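Local structure of beta-N-acetylhexosaminidase (Streptomyces plicatus, 1JAK) at residues 30-35 with 151-156; 123-128 with 185-190; 206-211 with 264-269; 293-298 with 334-339. The protein hydrolyses terminal N-acetylhexosamine residues from glycosides as a family 20 glycoside hydrolase, probably by substrate-assisted catalysis. All coordinates share one frame; numbering follows the deposited sequence.

Contact 1. Residues 30-35 with 151-156. With SO4 (sulfate ion), chain B.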
# COMPACT_ATOMS: atom_id res chain seq x y z
N ALA A 30 12.63 -10.33 -1.49
CA ALA A 30 13.59 -11.41 -1.32
C ALA A 30 13.19 -12.15 -0.04
O ALA A 30 12.96 -11.51 1.00
CB ALA A 30 15.00 -10.85 -1.18
N PRO A 31 13.07 -13.48 -0.08
CA PRO A 31 12.69 -14.20 1.14
C PRO A 31 13.84 -14.21 2.15
O PRO A 31 15.01 -14.14 1.76
CB PRO A 31 12.36 -15.61 0.63
CG PRO A 31 11.97 -15.38 -0.80
CD PRO A 31 12.99 -14.37 -1.25
N ALA A 32 13.50 -14.31 3.43
CA ALA A 32 14.50 -14.32 4.49
C ALA A 32 15.48 -15.49 4.35
O ALA A 32 16.67 -15.35 4.64
CB ALA A 32 13.81 -14.38 5.85
N SER A 33 14.97 -16.63 3.90
CA SER A 33 15.80 -17.81 3.73
C SER A 33 15.34 -18.65 2.55
O SER A 33 14.17 -18.99 2.44
CB SER A 33 15.76 -18.67 4.99
OG SER A 33 16.48 -19.88 4.80
N VAL A 34 16.27 -18.98 1.66
CA VAL A 34 15.97 -19.79 0.48
C VAL A 34 16.97 -20.93 0.41
O VAL A 34 18.18 -20.71 0.35
CB VAL A 34 16.07 -18.96 -0.82
CG1 VAL A 34 15.66 -19.82 -2.01
CG2 VAL A 34 15.18 -17.73 -0.73
N ASP A 35 16.45 -22.16 0.40
CA ASP A 35 17.30 -23.35 0.34
C ASP A 35 16.85 -24.26 -0.80
O ASP A 35 16.07 -25.19 -0.60
CB ASP A 35 17.23 -24.08 1.68
CG ASP A 35 18.11 -25.31 1.72
OD1 ASP A 35 19.09 -25.38 0.94
OD2 ASP A 35 17.84 -26.21 2.54
N ILE A 151 11.66 -22.57 1.49
CA ILE A 151 11.74 -21.14 1.72
C ILE A 151 11.13 -20.90 3.10
O ILE A 151 10.04 -21.38 3.40
CB ILE A 151 10.91 -20.32 0.69
CG1 ILE A 151 11.58 -20.36 -0.69
CG2 ILE A 151 10.78 -18.87 1.16
CD1 ILE A 151 10.82 -19.58 -1.76
N GLU A 152 11.85 -20.18 3.96
CA GLU A 152 11.35 -19.83 5.28
C GLU A 152 11.38 -18.31 5.22
O GLU A 152 12.44 -17.72 5.00
CB GLU A 152 12.27 -20.38 6.37
CG GLU A 152 12.31 -21.90 6.37
CD GLU A 152 12.84 -22.49 7.66
OE1 GLU A 152 12.11 -22.45 8.67
OE2 GLU A 152 13.98 -22.98 7.66
N ASP A 153 10.23 -17.69 5.43
CA ASP A 153 10.11 -16.25 5.26
C ASP A 153 9.30 -15.52 6.34
O ASP A 153 8.20 -15.93 6.69
CB ASP A 153 9.45 -16.05 3.89
CG ASP A 153 9.78 -14.73 3.24
OD1 ASP A 153 10.65 -13.99 3.75
OD2 ASP A 153 9.16 -14.44 2.20
N THR A 154 9.86 -14.42 6.85
CA THR A 154 9.20 -13.59 7.85
C THR A 154 9.53 -12.14 7.51
O THR A 154 10.57 -11.87 6.91
CB THR A 154 9.69 -13.89 9.28
OG1 THR A 154 11.12 -13.77 9.32
CG2 THR A 154 9.27 -15.29 9.72
N PRO A 155 8.65 -11.19 7.88
CA PRO A 155 8.87 -9.77 7.59
C PRO A 155 9.77 -9.00 8.55
O PRO A 155 9.78 -9.25 9.75
CB PRO A 155 7.45 -9.21 7.58
CG PRO A 155 6.82 -9.99 8.69
CD PRO A 155 7.29 -11.41 8.41
N ARG A 156 10.50 -8.03 8.00
CA ARG A 156 11.40 -7.19 8.78
C ARG A 156 10.61 -6.12 9.54
O ARG A 156 10.85 -5.88 10.72
CB ARG A 156 12.41 -6.51 7.85
CG ARG A 156 13.38 -5.57 8.55
CD ARG A 156 14.30 -4.89 7.55
NE ARG A 156 15.32 -4.09 8.22
CZ ARG A 156 16.20 -3.32 7.59
NH1 ARG A 156 16.20 -3.24 6.27
NH2 ARG A 156 17.10 -2.64 8.29
S SO4 B . 16.16 -3.63 11.98
O1 SO4 B . 15.77 -2.47 12.81
O2 SO4 B . 17.35 -3.28 11.18
O3 SO4 B . 16.47 -4.78 12.85
O4 SO4 B . 15.04 -3.99 11.09
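P31 and A32 meet I151 and D153 where strand 33-36 joins the end of strand 145-153 as an antiparallel pair in the mixed sheet of the N-terminal domain, the strand pairing being reinforced at its end by an aspartate that grips the turn before the strand. S33 and E152 form the hydrogen-bonded pair: E152 N donates to S33 O at 3.0 Å, while the return bond from S33 N to E152 O is bent and weak. Their side chains leave the sheet on one face and touch through their CB atoms, and the carboxylate of E152 goes on to Y95. V34 and I151, the non-hydrogen-bonded pair, occupy the other face. There the CG2 branch of I151, anti to the backbone N (CG1 at chi1 -70°), lies 3.7 Å from P31 CB, the two side chains running obliquely past each other. V34 CG1 touches I151 CG1 more loosely.

The polar counterpart is D153. With CG swung away from the backbone N (chi1 -154°), its carboxylate reaches back to the turn before the strand, and A32 N donates to OD1 at 2.9 Å from well above the carboxylate plane. The same oxygen also accepts from W474 NE1 and so ties the turn to helix 465-474. Past the strand, R156 extends fully, forms a salt bridge with D427 through NH2, and binds a sulfate, probably from the crystallisation liquor, edge-on: NE donates to sulfate O4 at 2.9 Å and NH2 to sulfate O2 at 3.0 Å, both nearly straight.

Contact 2. Residues 123-128 with 185-190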
# COMPACT_ATOMS: atom_id res chain seq x y z
N VAL A 123 1.35 -17.76 -0.70
CA VAL A 123 0.73 -17.84 -2.01
C VAL A 123 1.34 -16.79 -2.94
O VAL A 123 1.57 -17.06 -4.12
CB VAL A 123 -0.81 -17.62 -1.91
CG1 VAL A 123 -1.40 -17.32 -3.29
CG2 VAL A 123 -1.46 -18.87 -1.33
N GLN A 124 1.61 -15.60 -2.42
CA GLN A 124 2.20 -14.55 -3.24
C GLN A 124 3.58 -14.98 -3.75
O GLN A 124 4.00 -14.58 -4.83
CB GLN A 124 2.32 -13.24 -2.45
CG GLN A 124 0.99 -12.70 -1.93
CD GLN A 124 -0.08 -12.63 -3.01
OE1 GLN A 124 0.20 -12.35 -4.17
NE2 GLN A 124 -1.33 -12.87 -2.62
N THR A 125 4.28 -15.78 -2.96
CA THR A 125 5.59 -16.27 -3.37
C THR A 125 5.39 -17.35 -4.43
O THR A 125 6.08 -17.38 -5.45
CB THR A 125 6.35 -16.85 -2.17
OG1 THR A 125 6.74 -15.77 -1.31
CG2 THR A 125 7.59 -17.61 -2.63
N LEU A 126 4.42 -18.24 -4.19
CA LEU A 126 4.14 -19.32 -5.12
C LEU A 126 3.82 -18.82 -6.52
O LEU A 126 4.28 -19.39 -7.51
CB LEU A 126 2.98 -20.17 -4.60
CG LEU A 126 2.51 -21.33 -5.49
CD1 LEU A 126 3.67 -22.30 -5.74
CD2 LEU A 126 1.35 -22.05 -4.82
N ARG A 127 3.03 -17.75 -6.63
CA ARG A 127 2.67 -17.24 -7.94
C ARG A 127 3.86 -16.68 -8.71
O ARG A 127 3.81 -16.52 -9.92
CB ARG A 127 1.55 -16.19 -7.83
CG ARG A 127 1.90 -14.95 -7.05
CD ARG A 127 0.64 -14.15 -6.68
NE ARG A 127 -0.11 -13.68 -7.84
CZ ARG A 127 -1.04 -12.73 -7.79
NH1 ARG A 127 -1.34 -12.16 -6.62
NH2 ARG A 127 -1.67 -12.34 -8.89
N GLN A 128 4.95 -16.40 -8.00
CA GLN A 128 6.16 -15.90 -8.65
C GLN A 128 7.08 -17.05 -9.04
O GLN A 128 7.91 -16.92 -9.93
CB GLN A 128 6.89 -14.89 -7.75
CG GLN A 128 6.23 -13.51 -7.75
CD GLN A 128 7.05 -12.47 -7.00
OE1 GLN A 128 8.27 -12.42 -7.12
NE2 GLN A 128 6.37 -11.62 -6.23
N ARG A 185 0.38 -8.49 -4.41
CA ARG A 185 1.43 -9.33 -4.98
C ARG A 185 2.74 -9.27 -4.22
O ARG A 185 3.50 -10.23 -4.21
CB ARG A 185 1.73 -8.91 -6.42
CG ARG A 185 0.66 -9.23 -7.44
CD ARG A 185 0.97 -8.53 -8.77
NE ARG A 185 -0.02 -8.85 -9.80
CZ ARG A 185 0.07 -9.89 -10.62
NH1 ARG A 185 1.10 -10.72 -10.54
NH2 ARG A 185 -0.90 -10.12 -11.50
N TYR A 186 2.99 -8.13 -3.57
CA TYR A 186 4.27 -7.94 -2.89
C TYR A 186 4.26 -7.92 -1.37
O TYR A 186 5.16 -7.37 -0.74
CB TYR A 186 4.92 -6.68 -3.47
CG TYR A 186 4.92 -6.74 -4.99
CD1 TYR A 186 5.69 -7.70 -5.66
CD2 TYR A 186 4.06 -5.95 -5.74
CE1 TYR A 186 5.59 -7.86 -7.04
CE2 TYR A 186 3.95 -6.11 -7.12
CZ TYR A 186 4.71 -7.07 -7.76
OH TYR A 186 4.58 -7.26 -9.12
N LYS A 187 3.22 -8.51 -0.79
CA LYS A 187 3.10 -8.64 0.65
C LYS A 187 2.90 -7.36 1.46
O LYS A 187 3.22 -7.31 2.64
CB LYS A 187 4.29 -9.44 1.20
CG LYS A 187 4.46 -10.82 0.53
CD LYS A 187 5.56 -11.64 1.20
CE LYS A 187 5.72 -13.02 0.56
NZ LYS A 187 6.38 -12.98 -0.78
N TYR A 188 2.38 -6.31 0.81
CA TYR A 188 2.08 -5.08 1.54
C TYR A 188 0.97 -5.52 2.49
O TYR A 188 0.21 -6.42 2.15
CB TYR A 188 1.52 -4.02 0.58
CG TYR A 188 2.57 -3.23 -0.17
CD1 TYR A 188 3.22 -2.16 0.43
CD2 TYR A 188 2.89 -3.55 -1.49
CE1 TYR A 188 4.17 -1.41 -0.27
CE2 TYR A 188 3.85 -2.82 -2.19
CZ TYR A 188 4.48 -1.74 -1.57
OH TYR A 188 5.41 -1.00 -2.26
N ASN A 189 0.86 -4.89 3.66
CA ASN A 189 -0.19 -5.28 4.59
C ASN A 189 -1.09 -4.13 5.03
O ASN A 189 -2.00 -4.32 5.85
CB ASN A 189 0.40 -6.01 5.80
CG ASN A 189 1.30 -5.13 6.65
OD1 ASN A 189 1.51 -3.95 6.36
ND2 ASN A 189 1.83 -5.71 7.72
N LYS A 190 -0.85 -2.94 4.49
CA LYS A 190 -1.68 -1.80 4.83
C LYS A 190 -1.99 -1.00 3.57
O LYS A 190 -1.15 -0.87 2.69
CB LYS A 190 -0.99 -0.93 5.88
CG LYS A 190 -0.94 -1.63 7.24
CD LYS A 190 -0.09 -0.91 8.25
CE LYS A 190 -0.15 -1.60 9.61
NZ LYS A 190 0.43 -2.98 9.62
O HOH W 1 3.43 -12.25 -6.04
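R127 NH2 lies over the face of the R185 guanidinium, with the two planes inclined by 33°, so two like charges meet closely. R127 leaves its helix with CG between the backbone N and the carbonyl carbon (chi1 63°) and bends again at chi3, which carries NH2 over the centre of the other group, 3.5 Å from R185 CZ. Q124 steadies the R127 guanidinium: its chain folds at chi2, and OE1 takes R127 NH1 at 2.9 Å on a lone pair in the carbonyl plane. R185, extended from CG to NE, has a salt bridge to E135, which probably offsets some of the repulsion. With an alanine at R127, Q124 OE1 would probably lose this donor and one face of the R185 guanidinium its cover. Farther along, K187 turns at chi4 to bring NZ to T125 OG1 at 2.9 Å, a hydroxyl shared with Y100. A water joins Q124 O, Q128 NE2 and R185 O, while Q128 OE1 accepts from I28 N. The contact thus seats helix 116-129 of the N-terminal domain against the loop between helix 173-184 and strand 190-194 of the catalytic barrel, with helix 55-72 beside R127 and helix 465-474 packed on Y186.

Contact 3. Residues 206-211 with 264-269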
# COMPACT_ATOMS: atom_id res chain seq x y z
N ASP A 206 -22.90 11.41 6.94
CA ASP A 206 -24.31 11.72 7.17
C ASP A 206 -24.58 13.07 7.83
O ASP A 206 -25.53 13.76 7.46
CB ASP A 206 -24.98 10.63 8.02
CG ASP A 206 -25.00 9.27 7.33
OD1 ASP A 206 -25.11 9.22 6.09
OD2 ASP A 206 -24.92 8.25 8.04
N SER A 207 -23.76 13.43 8.80
CA SER A 207 -23.94 14.69 9.52
C SER A 207 -23.66 15.93 8.68
O SER A 207 -24.14 17.02 9.00
CB SER A 207 -23.09 14.69 10.79
OG SER A 207 -21.76 14.28 10.53
N TRP A 208 -22.89 15.76 7.60
CA TRP A 208 -22.56 16.86 6.69
C TRP A 208 -22.69 16.33 5.26
O TRP A 208 -21.70 16.13 4.57
CB TRP A 208 -21.13 17.35 6.94
CG TRP A 208 -20.88 17.85 8.34
CD1 TRP A 208 -20.80 17.10 9.47
CD2 TRP A 208 -20.74 19.22 8.74
NE1 TRP A 208 -20.62 17.92 10.57
CE2 TRP A 208 -20.58 19.22 10.15
CE3 TRP A 208 -20.74 20.44 8.06
CZ2 TRP A 208 -20.41 20.40 10.88
CZ3 TRP A 208 -20.57 21.62 8.79
CH2 TRP A 208 -20.41 21.59 10.19
N PRO A 209 -23.94 16.12 4.81
CA PRO A 209 -24.29 15.60 3.48
C PRO A 209 -23.65 16.27 2.26
O PRO A 209 -23.38 15.61 1.26
CB PRO A 209 -25.81 15.72 3.45
CG PRO A 209 -26.19 15.60 4.88
CD PRO A 209 -25.16 16.46 5.56
N ARG A 210 -23.42 17.58 2.34
CA ARG A 210 -22.84 18.31 1.21
C ARG A 210 -21.38 18.00 0.92
O ARG A 210 -20.89 18.26 -0.18
CB ARG A 210 -23.00 19.82 1.41
CG ARG A 210 -24.42 20.33 1.24
CD ARG A 210 -24.51 21.82 1.57
NE ARG A 210 -23.67 22.64 0.71
CZ ARG A 210 -23.91 22.88 -0.58
NH1 ARG A 210 -24.98 22.35 -1.17
NH2 ARG A 210 -23.09 23.65 -1.28
N LEU A 211 -20.67 17.44 1.90
CA LEU A 211 -19.27 17.12 1.69
C LEU A 211 -19.14 16.19 0.49
O LEU A 211 -18.31 16.41 -0.39
CB LEU A 211 -18.67 16.45 2.93
CG LEU A 211 -18.56 17.32 4.19
CD1 LEU A 211 -18.03 16.48 5.34
CD2 LEU A 211 -17.63 18.50 3.92
N TYR A 264 -19.24 23.97 2.81
CA TYR A 264 -19.87 24.66 3.93
C TYR A 264 -19.22 26.00 4.24
O TYR A 264 -18.15 26.06 4.84
CB TYR A 264 -19.85 23.78 5.18
CG TYR A 264 -20.77 22.58 5.08
CD1 TYR A 264 -20.33 21.38 4.52
CD2 TYR A 264 -22.10 22.67 5.49
CE1 TYR A 264 -21.21 20.30 4.37
CE2 TYR A 264 -22.97 21.60 5.35
CZ TYR A 264 -22.52 20.42 4.79
OH TYR A 264 -23.40 19.37 4.64
N ALA A 265 -19.88 27.08 3.82
CA ALA A 265 -19.36 28.43 4.03
C ALA A 265 -18.94 28.70 5.47
O ALA A 265 -17.93 29.36 5.72
CB ALA A 265 -20.42 29.45 3.59
N GLU A 266 -19.72 28.19 6.43
CA GLU A 266 -19.43 28.42 7.85
C GLU A 266 -18.06 27.96 8.35
O GLU A 266 -17.55 28.48 9.34
CB GLU A 266 -20.53 27.76 8.70
CG GLU A 266 -20.62 26.26 8.54
CD GLU A 266 -21.92 25.70 9.07
OE1 GLU A 266 -22.15 25.78 10.30
OE2 GLU A 266 -22.72 25.18 8.26
N LEU A 267 -17.46 26.99 7.66
CA LEU A 267 -16.15 26.49 8.07
C LEU A 267 -15.02 27.44 7.71
O LEU A 267 -13.90 27.30 8.20
CB LEU A 267 -15.88 25.13 7.40
CG LEU A 267 -16.84 24.00 7.72
CD1 LEU A 267 -16.47 22.78 6.89
CD2 LEU A 267 -16.78 23.68 9.20
N ASN A 268 -15.31 28.41 6.85
CA ASN A 268 -14.30 29.36 6.39
C ASN A 268 -14.12 30.55 7.31
O ASN A 268 -15.09 31.08 7.85
CB ASN A 268 -14.67 29.82 4.99
CG ASN A 268 -14.70 28.67 4.00
OD1 ASN A 268 -13.67 28.27 3.46
ND2 ASN A 268 -15.89 28.11 3.79
N CYS A 269 -12.88 30.98 7.49
CA CYS A 269 -12.59 32.10 8.36
C CYS A 269 -13.39 33.36 8.00
O CYS A 269 -13.78 34.12 8.89
CB CYS A 269 -11.10 32.42 8.35
SG CYS A 269 -10.04 31.32 9.36
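Y264 OH accepts the backbone N-H of R210 at 2.9 Å, near the start of helix 210-213, so the tyrosine hydroxyl holds the turn that leads into the helix. The bond is fairly straight, 157° at the hydrogen, and the hydroxyl also lies against P209 CD. The ring is wedged among three side chains. W208 meets one face edge-on in a T-shaped stack: CE3 sits over the ring centre, the centroids are 4.8 Å apart and the planes stand at 80°. With CG anti to the carbonyl carbon (chi1 -60°), the indole places its six-membered ring there while NE1 bonds D300. R210 lays the aliphatic part of its chain along the phenol end, CB coming within 3.5 Å of Y264 CZ, before bending at chi3 so that NE can bond S263 O. L211 closes another flank, its CG 4.0 Å from Y264 CE1. Beyond the tyrosine, L267 CD2 reaches W208 CH2, extending the apolar patch. The contact joins the loop and first turn of helix 210-213 with Y264 and the short 3-10 segment after helix 258-263, and both lean on helix 292-307, where F297 packs against W208, L211 and L267.

Contact 4. Residues 293-298 with 334-339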
# COMPACT_ATOMS: atom_id res chain seq x y z
N VAL A 293 -17.10 25.92 15.37
CA VAL A 293 -17.72 24.98 14.45
C VAL A 293 -16.70 24.03 13.82
O VAL A 293 -17.03 22.89 13.48
CB VAL A 293 -18.49 25.71 13.32
CG1 VAL A 293 -17.52 26.44 12.41
CG2 VAL A 293 -19.33 24.71 12.53
N THR A 294 -15.46 24.49 13.70
CA THR A 294 -14.40 23.68 13.12
C THR A 294 -14.22 22.35 13.84
O THR A 294 -14.05 21.30 13.22
CB THR A 294 -13.06 24.44 13.15
OG1 THR A 294 -13.16 25.60 12.33
CG2 THR A 294 -11.92 23.55 12.65
N TYR A 295 -14.27 22.40 15.17
CA TYR A 295 -14.08 21.21 15.98
C TYR A 295 -15.31 20.32 16.04
O TYR A 295 -15.19 19.11 16.26
CB TYR A 295 -13.60 21.65 17.36
CG TYR A 295 -12.34 22.48 17.22
CD1 TYR A 295 -11.11 21.87 16.96
CD2 TYR A 295 -12.41 23.87 17.19
CE1 TYR A 295 -9.98 22.63 16.67
CE2 TYR A 295 -11.28 24.64 16.89
CZ TYR A 295 -10.07 24.01 16.63
OH TYR A 295 -8.97 24.76 16.30
N ASP A 296 -16.49 20.89 15.83
CA ASP A 296 -17.71 20.09 15.80
C ASP A 296 -17.64 19.28 14.51
O ASP A 296 -17.94 18.08 14.49
CB ASP A 296 -18.96 20.97 15.78
CG ASP A 296 -19.19 21.70 17.09
OD1 ASP A 296 -18.92 21.10 18.15
OD2 ASP A 296 -19.66 22.86 17.05
N PHE A 297 -17.22 19.95 13.44
CA PHE A 297 -17.07 19.34 12.13
C PHE A 297 -16.07 18.18 12.18
O PHE A 297 -16.36 17.07 11.73
CB PHE A 297 -16.59 20.40 11.13
CG PHE A 297 -16.16 19.84 9.80
CD1 PHE A 297 -17.10 19.41 8.88
CD2 PHE A 297 -14.81 19.74 9.49
CE1 PHE A 297 -16.70 18.88 7.65
CE2 PHE A 297 -14.40 19.21 8.26
CZ PHE A 297 -15.35 18.78 7.35
N VAL A 298 -14.89 18.45 12.73
CA VAL A 298 -13.85 17.43 12.82
C VAL A 298 -14.31 16.23 13.65
O VAL A 298 -14.07 15.08 13.28
CB VAL A 298 -12.55 18.00 13.43
CG1 VAL A 298 -11.57 16.87 13.70
CG2 VAL A 298 -11.94 19.01 12.46
N LYS A 334 -3.28 19.96 18.86
CA LYS A 334 -3.40 19.65 20.28
C LYS A 334 -4.86 19.32 20.59
O LYS A 334 -5.17 18.43 21.39
CB LYS A 334 -2.96 20.85 21.13
CG LYS A 334 -3.11 20.66 22.63
CD LYS A 334 -2.09 19.69 23.19
CE LYS A 334 -2.20 19.57 24.70
NZ LYS A 334 -1.10 18.76 25.28
N ARG A 335 -5.76 20.04 19.93
CA ARG A 335 -7.20 19.86 20.12
C ARG A 335 -7.80 18.66 19.39
O ARG A 335 -8.69 18.00 19.93
CB ARG A 335 -7.93 21.13 19.67
CG ARG A 335 -7.55 22.38 20.45
CD ARG A 335 -7.99 23.64 19.74
NE ARG A 335 -7.62 24.84 20.49
CZ ARG A 335 -7.65 26.08 19.99
NH1 ARG A 335 -8.05 26.28 18.74
NH2 ARG A 335 -7.30 27.11 20.75
N VAL A 336 -7.33 18.38 18.18
CA VAL A 336 -7.90 17.28 17.41
C VAL A 336 -7.33 15.87 17.62
O VAL A 336 -8.06 14.90 17.47
CB VAL A 336 -7.85 17.59 15.89
CG1 VAL A 336 -8.66 18.85 15.60
CG2 VAL A 336 -6.42 17.76 15.44
N GLN A 337 -6.05 15.75 17.95
CA GLN A 337 -5.49 14.42 18.14
C GLN A 337 -6.29 13.57 19.12
O GLN A 337 -6.56 12.39 18.86
CB GLN A 337 -4.03 14.49 18.61
CG GLN A 337 -3.06 14.99 17.56
CD GLN A 337 -1.62 14.89 18.01
OE1 GLN A 337 -1.01 13.82 17.97
NE2 GLN A 337 -1.06 16.01 18.48
N PRO A 338 -6.70 14.15 20.26
CA PRO A 338 -7.48 13.38 21.24
C PRO A 338 -8.79 12.81 20.69
O PRO A 338 -9.29 11.81 21.21
CB PRO A 338 -7.72 14.40 22.36
CG PRO A 338 -6.50 15.27 22.29
CD PRO A 338 -6.35 15.48 20.80
N ILE A 339 -9.33 13.45 19.66
CA ILE A 339 -10.58 13.00 19.07
C ILE A 339 -10.44 11.60 18.47
O ILE A 339 -11.39 10.81 18.49
CB ILE A 339 -11.06 13.98 17.97
CG1 ILE A 339 -11.31 15.36 18.59
CG2 ILE A 339 -12.34 13.46 17.32
CD1 ILE A 339 -11.77 16.42 17.59
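Helices 292-307 and 326-342 run side by side in nearly the same direction, their local axes 10.7 Å apart and crossing at -23°, and both long side chains and branched aliphatic ones fill the interface. Y295 and R335 do this at one end. R335, extended from CG to NE, passes its aliphatic chain obliquely by the phenol, with CD 3.8 Å from Y295 CZ. Its NH1 then donates to Y295 OH at 3.0 Å, the oxygen lying in the guanidinium plane while the ring stands almost perpendicular to that plane. The same hydroxyl is bonded to V289 O, so it links both helices to the preceding loop. A phenylalanine in place of Y295 would probably keep the ring packing but leave R335 NH1 and V289 O without their shared partner. Deeper in, V336 CG1 approaches the edge of the Y295 ring, 4.1 Å from CD1, and also touches V298 CG1. That V298 methyl, held anti to the backbone N (chi1 172°), meets I339 CD1 at 3.9 Å, completing an apolar seam. I339 continues onto D299 and I302 of helix 292-307, V298 rests on M253 in a loop, and on another side of helix 292-307 F297 turns to W208 and L267.

Two pairs of neighbours emerge. Contact 1 and the helical half of contact 2 lie in the N-terminal domain and touch where I151 meets T125, so strand 145-153 and helix 116-129 pack on each other as well as on their separate partners. Contact 2 is the more buried and spans two domains through charged and polar groups, whereas contact 1 relies on strand pairing and a carboxylate. Contacts 3 and 4, on the opposite side of the chain's centre, are partly buried at the barrel's periphery and meet at helix 292-307, which supplies one side of contact 4 and a packing surface, chiefly F297, for contact 3. In both, a tyrosine hydroxyl accepts a bond beside apolar packing.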